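Local coordinates for fiber protein (Human adenovirus 14, PDB 3F0Y) that forms the trimeric receptor-binding knob at the tip of the viral fiber and probably engages the cellular receptor CD46, at residues A26-M30 / S94-P98; A50-V56 / F199-R205; Y125-N129 / L160-A164. All blocks are in the same frame, centred on the assembly; numbering follows the deposited sequence.

How the contacts relate
Contact 2 (50-56 with 199-205) is the buried one: two neighbouring strands of an antiparallel sheet, zipped by regular backbone bonds and touched by both other subunits of the trimer. Contacts 1 and 3 are only partly buried and join loops around a single bridged residue pair. Contact 1 (26-30 with 94-98) lies on the other side of the chain's centre from contact 2, about 20 Å between centres, and relies mainly on backbone and buried polar groups. Contact 3 (125-129 with 160-164) adds aromatic faces and a side-chain amide, and it touches contact 2 directly, since Tyr-125 OH reaches Ile-204 N and Leu-160 packs on Tyr-203.

Contact 1: residues A26-M30 / S94-P98; sequences ANCQM and SLKTP
Asn-27 and Leu-95 meet where two loops of the knob run side by side in nearly opposite directions, one leading into strand 39-48, the other following strand 73-82. Along Asn-27, CB comes first, 3.8 Å from Thr-97 OG1. Next, CG and ND2 both rest against the methyl Leu-95 CD1, with ND2 3.6 Å from it. OD1, at the tip, turns to the backbone N of Leu-41. The torsion that sends the amide there, chi1 65°, sets CG between the backbone N and the carbonyl carbon.

The backbones are tied on both flanks of the bridged pair Cys-28 and Leu-95. Lys-96 N gives an almost straight bond to Asn-27 O (2.8 Å, 173° at the hydrogen), and Gln-29 N bonds to Ser-94 O at 2.9 Å. That same Ser-94 O also takes a CA-H contact from Cys-28 CA at 3.3 Å. Asn-27 and Cys-28 form a classic beta bulge opposite Cys-39, the first residue of strand 39-48. At the far end a water donates to Gln-29 O and Met-30 O and sits 2.7 Å from Ser-94 OG.

The buried polar tips are therefore satisfied: Asn-27 OD1 is held by Leu-41 N, and Ser-94 OG by Glu-79 N and the water, while Leu-95 CD1 lies over the face of the Asn-27 amide.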
loop_
_atom_site.group_PDB
_atom_site.type_symbol
_atom_site.label_atom_id
_atom_site.label_comp_id
_atom_site.label_asym_id
_atom_site.label_seq_id
_atom_site.Cartn_x
_atom_site.Cartn_y
_atom_site.Cartn_z
ATOM N N ALA A 26 17.551 19.988 -8.601
ATOM C CA ALA A 26 17.870 18.766 -7.870
ATOM C C ALA A 26 18.049 19.077 -6.384
ATOM O O ALA A 26 18.755 20.021 -6.021
ATOM C CB ALA A 26 19.131 18.127 -8.437
ATOM N N ASN A 27 17.392 18.290 -5.535
ATOM C CA ASN A 27 17.435 18.486 -4.084
ATOM C C ASN A 27 18.186 17.373 -3.357
ATOM O O ASN A 27 18.265 17.372 -2.127
ATOM C CB ASN A 27 16.009 18.604 -3.520
ATOM C CG ASN A 27 15.199 17.318 -3.672
ATOM O OD1 ASN A 27 15.678 16.325 -4.218
ATOM N ND2 ASN A 27 13.961 17.340 -3.190
ATOM N N CYS A 28 18.742 16.436 -4.121
ATOM C CA CYS A 28 19.300 15.215 -3.558
ATOM C C CYS A 28 20.593 14.806 -4.260
ATOM O O CYS A 28 20.682 14.851 -5.488
ATOM C CB CYS A 28 18.265 14.092 -3.666
ATOM S SG CYS A 28 18.790 12.507 -2.997
ATOM N N GLN A 29 21.592 14.426 -3.467
ATOM C CA GLN A 29 22.826 13.842 -3.985
ATOM C C GLN A 29 22.812 12.343 -3.689
ATOM O O GLN A 29 23.231 11.902 -2.616
ATOM C CB GLN A 29 24.054 14.512 -3.362
ATOM C CG GLN A 29 25.380 14.011 -3.932
ATOM C CD GLN A 29 26.581 14.787 -3.421
ATOM O OE1 GLN A 29 26.473 15.955 -3.048
ATOM N NE2 GLN A 29 27.738 14.136 -3.410
ATOM N N MET A 30 22.312 11.572 -4.650
ATOM C CA MET A 30 22.150 10.131 -4.493
ATOM C C MET A 30 23.471 9.374 -4.628
ATOM O O MET A 30 23.805 8.547 -3.781
ATOM C CB MET A 30 21.149 9.604 -5.526
ATOM C CG MET A 30 20.639 8.204 -5.237
ATOM S SD MET A 30 19.486 8.162 -3.857
ATOM C CE MET A 30 18.015 8.821 -4.637
ATOM N N SER A 94 21.360 12.302 2.051
ATOM C CA SER A 94 21.318 12.412 0.598
ATOM C C SER A 94 20.476 13.616 0.186
ATOM O O SER A 94 20.853 14.369 -0.714
ATOM C CB SER A 94 20.738 11.137 -0.014
ATOM O OG SER A 94 21.402 9.992 0.486
ATOM N N LEU A 95 19.336 13.784 0.855
ATOM C CA LEU A 95 18.460 14.934 0.645
ATOM C C LEU A 95 19.087 16.166 1.290
ATOM O O LEU A 95 19.395 16.156 2.481
ATOM C CB LEU A 95 17.079 14.666 1.250
ATOM C CG LEU A 95 16.006 15.750 1.101
ATOM C CD1 LEU A 95 15.678 16.019 -0.359
ATOM C CD2 LEU A 95 14.754 15.345 1.869
ATOM N N LYS A 96 19.264 17.220 0.496
ATOM C CA LYS A 96 19.983 18.420 0.934
ATOM C C LYS A 96 19.070 19.607 1.242
ATOM O O LYS A 96 19.547 20.654 1.683
ATOM C CB LYS A 96 21.012 18.823 -0.126
ATOM C CG LYS A 96 22.027 17.732 -0.457
ATOM C CD LYS A 96 22.754 17.246 0.788
ATOM C CE LYS A 96 23.913 16.337 0.452
ATOM N NZ LYS A 96 24.607 15.899 1.694
ATOM N N THR A 97 17.770 19.441 1.008
ATOM C CA THR A 97 16.775 20.456 1.335
ATOM C C THR A 97 15.865 19.908 2.434
ATOM O O THR A 97 15.317 18.816 2.285
ATOM C CB THR A 97 15.922 20.811 0.108
ATOM O OG1 THR A 97 16.775 21.241 -0.960
ATOM C CG2 THR A 97 14.931 21.920 0.442
ATOM N N PRO A 98 15.699 20.659 3.542
ATOM C CA PRO A 98 14.816 20.187 4.608
ATOM C C PRO A 98 13.383 19.955 4.136
ATOM O O PRO A 98 12.927 20.602 3.191
ATOM C CB PRO A 98 14.850 21.328 5.631
ATOM C CG PRO A 98 16.084 22.081 5.338
ATOM C CD PRO A 98 16.310 21.958 3.872
HETATM O O HOH W 1 23.621 9.794 -1.009
#

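Contact 2: residues A50-V56 / F199-R205; sequences ALVTAFV and FTFYYIR
Strands 51-56 and 199-204 are antiparallel neighbours in a sheet of the adenovirus knob's beta-sandwich. Val-52 with Tyr-203, Ala-54 with Phe-201 and Val-56 with Phe-199 are hydrogen-bonded pairs. The bond from Ala-54 N to Phe-201 O is 2.7 Å; past the strand end Arg-205 N reaches Ala-50 O, and a water bridges that oxygen to Arg-205 O.

On the face carrying Val-52, Ala-54 and Val-56, the rings of Phe-201 and Tyr-203 fold back over the partner strand, whereas that of Phe-199 leads away. Phe-201 CG sits between its backbone N and carbonyl carbon (chi1 63°), which brings the ring over Ala-54, whose CB stands 3.5 Å from the ring centroid in a CH-pi contact. Tyr-203 repeats this over Val-52 CB, 3.8 Å from its centroid, while Val-52 CG1 lies 3.4 Å from Tyr-203 OH. That hydroxyl bonds to Phe-118 O. Val-56 CG1 approaches the Phe-201 ring at its edge, 4.0 Å from CE2. Strand 151-160 of the other sheet packs against Phe-199, Phe-201 and Tyr-203.

The opposite face, with Thr-53, Phe-55, Thr-200 and Tyr-202, turns to the neighbouring subunits: Phe-55 packs on Leu-51 of the third. Thr-200 OG1 sits at the edge of the Phe-55 ring, 3.3 Å from CD1, and the methyls Thr-53 CG2 and Thr-200 CG2 touch at 3.7 Å. Tyr-202 is modelled in two positions; in one, its OH meets Tyr-202 OH of each neighbouring subunit.

One strand pair thus serves two environments: CH-pi packing inside the sandwich, and hydroxyls, methyls and rings where the subunits join.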
loop_
_atom_site.group_PDB
_atom_site.type_symbol
_atom_site.label_atom_id
_atom_site.label_comp_id
_atom_site.label_asym_id
_atom_site.label_seq_id
_atom_site.Cartn_x
_atom_site.Cartn_y
_atom_site.Cartn_z
ATOM N N ALA A 50 -1.637 5.744 13.947
ATOM C CA ALA A 50 -0.375 5.345 14.575
ATOM C C ALA A 50 0.764 5.180 13.566
ATOM O O ALA A 50 1.914 4.985 13.959
ATOM C CB ALA A 50 -0.566 4.052 15.350
ATOM N N LEU A 51 0.443 5.248 12.275
ATOM C CA LEU A 51 1.417 5.012 11.216
ATOM C C LEU A 51 1.761 6.282 10.457
ATOM O O LEU A 51 1.040 7.277 10.518
ATOM C CB LEU A 51 0.863 3.996 10.215
ATOM C CG LEU A 51 0.358 2.667 10.773
ATOM C CD1 LEU A 51 -0.158 1.800 9.640
ATOM C CD2 LEU A 51 1.456 1.956 11.541
ATOM N N VAL A 52 2.877 6.226 9.738
ATOM C CA VAL A 52 3.207 7.208 8.718
ATOM C C VAL A 52 3.062 6.513 7.374
ATOM O O VAL A 52 3.562 5.403 7.194
ATOM C CB VAL A 52 4.651 7.739 8.872
ATOM C CG1 VAL A 52 5.169 8.313 7.554
ATOM C CG2 VAL A 52 4.717 8.785 9.974
ATOM N N THR A 53 2.350 7.150 6.452
ATOM C CA THR A 53 2.325 6.722 5.058
ATOM C C THR A 53 3.485 7.418 4.346
ATOM O O THR A 53 3.473 8.636 4.179
ATOM C CB THR A 53 1.000 7.110 4.372
ATOM O OG1 THR A 53 -0.103 6.569 5.109
ATOM C CG2 THR A 53 0.959 6.593 2.944
ATOM N N ALA A 54 4.490 6.641 3.946
ATOM C CA ALA A 54 5.669 7.177 3.266
ATOM C C ALA A 54 5.567 6.888 1.775
ATOM O O ALA A 54 5.349 5.750 1.374
ATOM C CB ALA A 54 6.937 6.568 3.842
ATOM N N PHE A 55 5.744 7.932 0.971
ATOM C CA PHE A 55 5.486 7.907 -0.463
ATOM C C PHE A 55 6.717 8.502 -1.144
ATOM O O PHE A 55 6.985 9.696 -1.004
ATOM C CB PHE A 55 4.230 8.746 -0.723
ATOM C CG PHE A 55 3.866 8.919 -2.173
ATOM C CD1 PHE A 55 3.023 8.014 -2.803
ATOM C CD2 PHE A 55 4.307 10.030 -2.886
ATOM C CE1 PHE A 55 2.653 8.190 -4.130
ATOM C CE2 PHE A 55 3.944 10.209 -4.215
ATOM C CZ PHE A 55 3.114 9.291 -4.836
ATOM N N VAL A 56 7.480 7.668 -1.852
ATOM C CA VAL A 56 8.807 8.080 -2.318
ATOM C C VAL A 56 9.143 7.641 -3.746
ATOM O O VAL A 56 8.835 6.523 -4.162
ATOM C CB VAL A 56 9.912 7.584 -1.347
ATOM C CG1 VAL A 56 10.023 6.061 -1.373
ATOM C CG2 VAL A 56 11.253 8.238 -1.669
ATOM N N PHE A 199 6.897 4.584 -4.595
ATOM C CA PHE A 199 6.818 3.478 -3.654
ATOM C C PHE A 199 6.190 3.987 -2.368
ATOM O O PHE A 199 6.667 4.961 -1.784
ATOM C CB PHE A 199 8.202 2.904 -3.366
ATOM C CG PHE A 199 8.199 1.820 -2.324
ATOM C CD1 PHE A 199 7.410 0.687 -2.488
ATOM C CD2 PHE A 199 8.981 1.929 -1.182
ATOM C CE1 PHE A 199 7.399 -0.316 -1.530
ATOM C CE2 PHE A 199 8.980 0.923 -0.221
ATOM C CZ PHE A 199 8.186 -0.199 -0.395
ATOM N N THR A 200 5.116 3.329 -1.943
ATOM C CA THR A 200 4.465 3.654 -0.682
ATOM C C THR A 200 4.748 2.566 0.342
ATOM O O THR A 200 4.494 1.389 0.090
ATOM C CB THR A 200 2.948 3.813 -0.845
ATOM O OG1 THR A 200 2.681 4.851 -1.794
ATOM C CG2 THR A 200 2.299 4.175 0.488
ATOM N N PHE A 201 5.290 2.967 1.488
ATOM C CA PHE A 201 5.464 2.058 2.610
ATOM C C PHE A 201 4.961 2.698 3.889
ATOM O O PHE A 201 4.708 3.906 3.940
ATOM C CB PHE A 201 6.921 1.601 2.753
ATOM C CG PHE A 201 7.894 2.709 3.040
ATOM C CD1 PHE A 201 8.363 2.923 4.330
ATOM C CD2 PHE A 201 8.371 3.516 2.016
ATOM C CE1 PHE A 201 9.277 3.936 4.596
ATOM C CE2 PHE A 201 9.283 4.531 2.275
ATOM C CZ PHE A 201 9.736 4.740 3.568
ATOM N N TYR A 202 4.814 1.866 4.913
ATOM C CA TYR A 202 4.235 2.292 6.179
ATOM C C TYR A 202 5.153 1.928 7.336
ATOM O O TYR A 202 5.850 0.915 7.297
ATOM C CB TYR A 202 2.857 1.651 6.366
ATOM C CG TYR A 202 2.010 1.702 5.116
ATOM C CD1 TYR A 202 1.013 2.659 4.961
ATOM C CD2 TYR A 202 2.229 0.807 4.071
ATOM C CE1 TYR A 202 0.248 2.710 3.806
ATOM C CE2 TYR A 202 1.473 0.848 2.919
ATOM C CZ TYR A 202 0.485 1.800 2.790
ATOM O OH TYR A 202 -0.263 1.834 1.640
ATOM N N TYR A 203 5.158 2.774 8.358
ATOM C CA TYR A 203 5.909 2.483 9.561
ATOM C C TYR A 203 5.250 3.112 10.776
ATOM O O TYR A 203 4.541 4.116 10.664
ATOM C CB TYR A 203 7.379 2.902 9.428
ATOM C CG TYR A 203 7.645 4.374 9.179
ATOM C CD1 TYR A 203 7.601 5.298 10.219
ATOM C CD2 TYR A 203 7.991 4.834 7.911
ATOM C CE1 TYR A 203 7.871 6.645 9.999
ATOM C CE2 TYR A 203 8.263 6.179 7.679
ATOM C CZ TYR A 203 8.200 7.078 8.730
ATOM O OH TYR A 203 8.471 8.410 8.510
ATOM N N ILE A 204 5.481 2.494 11.930
ATOM C CA ILE A 204 4.931 2.966 13.191
ATOM C C ILE A 204 5.690 4.221 13.582
ATOM O O ILE A 204 6.920 4.215 13.658
ATOM C CB ILE A 204 5.057 1.905 14.296
ATOM C CG1 ILE A 204 4.224 0.669 13.942
ATOM C CG2 ILE A 204 4.612 2.476 15.638
ATOM C CD1 ILE A 204 4.499 -0.527 14.819
ATOM N N ARG A 205 4.962 5.302 13.822
ATOM C CA ARG A 205 5.614 6.582 14.038
ATOM C C ARG A 205 5.973 6.840 15.497
ATOM O O ARG A 205 5.339 6.322 16.422
ATOM C CB ARG A 205 4.801 7.738 13.444
ATOM C CG ARG A 205 3.407 7.951 13.994
ATOM C CD ARG A 205 2.662 8.932 13.094
ATOM N NE ARG A 205 1.338 9.310 13.579
ATOM C CZ ARG A 205 1.109 10.096 14.630
ATOM N NH1 ARG A 205 2.110 10.602 15.338
ATOM N NH2 ARG A 205 -0.139 10.379 14.980
HETATM O O HOH W 2 2.787 5.218 16.710
#

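Contact 3: residues Y125-N129 / L160-A164; sequences YPFNN and LNQRA
Phe-127 lies with one ring face on Asn-161, and this is the close-packed heart of the contact. The two side chains run at about a right angle, yet the ring and amide planes are only 25° apart. Asn-161 CB sits 3.6 Å from the ring centroid, a CH-pi contact. Its CG lies beside the backbone N (chi1 -63°), which brings the amide to Tyr-125 O; ND2 bonds there at 2.7 Å, in the carbonyl plane. ND2 also gives to Pro-120 O, and OD1 accepts from Cys-172 N; both ends of the amide are held. Alongside, Leu-160 CD1 stands over the centre of the Tyr-125 ring, 3.5 Å from its centroid.

These residues join the loop ahead of strand 137-145 to a classic gamma turn centred on Gln-162, closed by Arg-163 N to Asn-161 O, just after strand 151-160. Phe-127 and Gln-162 form a single bridge: Asn-128 N bonds to Gln-162 O at 2.8 Å, whereas Gln-162 N to Pro-126 O is weak, bent to 131°.

Toward solvent the fit slackens. Asn-128 and Ala-164 are exposed, and a water beside the Asn-128 amide accepts from Ala-164 N. Ala-164 CB only brushes the Phe-127 ring, 4.0 Å from CE2.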
loop_
_atom_site.group_PDB
_atom_site.type_symbol
_atom_site.label_atom_id
_atom_site.label_comp_id
_atom_site.label_asym_id
_atom_site.label_seq_id
_atom_site.Cartn_x
_atom_site.Cartn_y
_atom_site.Cartn_z
ATOM N N TYR A 125 11.437 0.377 15.766
ATOM C CA TYR A 125 12.646 0.235 14.953
ATOM C C TYR A 125 13.853 0.709 15.766
ATOM O O TYR A 125 14.252 1.875 15.687
ATOM C CB TYR A 125 12.488 1.031 13.651
ATOM C CG TYR A 125 11.116 0.848 13.049
ATOM C CD1 TYR A 125 10.169 1.866 13.094
ATOM C CD2 TYR A 125 10.747 -0.366 12.483
ATOM C CE1 TYR A 125 8.903 1.690 12.568
ATOM C CE2 TYR A 125 9.483 -0.552 11.951
ATOM C CZ TYR A 125 8.564 0.480 11.998
ATOM O OH TYR A 125 7.304 0.310 11.477
ATOM N N PRO A 126 14.429 -0.198 16.572
ATOM C CA PRO A 126 15.483 0.188 17.500
ATOM C C PRO A 126 16.824 0.470 16.834
ATOM O O PRO A 126 17.018 0.151 15.660
ATOM C CB PRO A 126 15.595 -1.027 18.425
ATOM C CG PRO A 126 15.144 -2.168 17.606
ATOM C CD PRO A 126 14.115 -1.636 16.661
ATOM N N PHE A 127 17.721 1.088 17.596
ATOM C CA PHE A 127 19.114 1.251 17.199
ATOM C C PHE A 127 19.963 0.233 17.944
ATOM O O PHE A 127 19.720 -0.037 19.124
ATOM C CB PHE A 127 19.621 2.656 17.532
ATOM C CG PHE A 127 19.181 3.708 16.563
ATOM C CD1 PHE A 127 18.027 4.441 16.793
ATOM C CD2 PHE A 127 19.927 3.975 15.424
ATOM C CE1 PHE A 127 17.623 5.417 15.907
ATOM C CE2 PHE A 127 19.526 4.951 14.527
ATOM C CZ PHE A 127 18.371 5.675 14.768
ATOM N N ASN A 128 20.949 -0.328 17.248
ATOM C CA ASN A 128 21.974 -1.178 17.860
ATOM C C ASN A 128 21.405 -2.337 18.672
ATOM O O ASN A 128 21.889 -2.640 19.765
ATOM C CB ASN A 128 22.901 -0.326 18.736
ATOM C CG ASN A 128 23.473 0.863 17.992
ATOM O OD1 ASN A 128 23.681 0.810 16.780
ATOM N ND2 ASN A 128 23.731 1.948 18.716
ATOM N N ASN A 129 20.364 -2.970 18.134
ATOM C CA ASN A 129 19.741 -4.124 18.766
ATOM C C ASN A 129 19.796 -5.303 17.799
ATOM O O ASN A 129 18.944 -5.436 16.920
ATOM C CB ASN A 129 18.296 -3.805 19.163
ATOM C CG ASN A 129 17.707 -4.829 20.121
ATOM O OD1 ASN A 129 18.049 -6.011 20.081
ATOM N ND2 ASN A 129 16.810 -4.375 20.988
ATOM N N LEU A 160 14.829 1.289 8.645
ATOM C CA LEU A 160 14.508 2.358 9.579
ATOM C C LEU A 160 15.434 2.273 10.781
ATOM O O LEU A 160 15.606 1.201 11.358
ATOM C CB LEU A 160 13.053 2.245 10.029
ATOM C CG LEU A 160 12.024 2.247 8.897
ATOM C CD1 LEU A 160 10.625 2.061 9.453
ATOM C CD2 LEU A 160 12.116 3.526 8.083
ATOM N N ASN A 161 16.026 3.407 11.149
ATOM C CA ASN A 161 16.912 3.498 12.307
ATOM C C ASN A 161 18.056 2.473 12.245
ATOM O O ASN A 161 18.900 2.568 11.356
ATOM C CB ASN A 161 16.090 3.404 13.600
ATOM C CG ASN A 161 15.108 4.557 13.748
ATOM O OD1 ASN A 161 15.291 5.622 13.159
ATOM N ND2 ASN A 161 14.058 4.347 14.533
ATOM N N GLN A 162 18.079 1.507 13.167
ATOM C CA GLN A 162 19.092 0.439 13.211
ATOM C C GLN A 162 20.490 0.920 13.601
ATOM O O GLN A 162 21.046 0.467 14.603
ATOM C CB GLN A 162 19.145 -0.349 11.888
ATOM C CG GLN A 162 20.185 -1.469 11.857
ATOM C CD GLN A 162 20.115 -2.376 13.067
ATOM O OE1 GLN A 162 19.051 -2.887 13.408
ATOM N NE2 GLN A 162 21.252 -2.582 13.724
ATOM N N ARG A 163 21.068 1.814 12.804
ATOM C CA ARG A 163 22.421 2.288 13.071
ATOM C C ARG A 163 22.554 3.785 12.776
ATOM O O ARG A 163 22.128 4.266 11.726
ATOM C CB ARG A 163 23.441 1.425 12.305
ATOM C CG ARG A 163 24.199 2.082 11.161
ATOM C CD ARG A 163 25.055 1.055 10.416
ATOM N NE ARG A 163 24.490 0.726 9.107
ATOM C CZ ARG A 163 24.701 1.422 7.989
ATOM N NH1 ARG A 163 25.474 2.505 7.992
ATOM N NH2 ARG A 163 24.134 1.033 6.855
ATOM N N ALA A 164 23.111 4.519 13.734
ATOM C CA ALA A 164 23.353 5.952 13.585
ATOM C C ALA A 164 24.785 6.171 13.119
ATOM O O ALA A 164 25.654 5.334 13.363
ATOM C CB ALA A 164 23.107 6.669 14.902
HETATM O O HOH W 3 24.083 3.226 15.876
#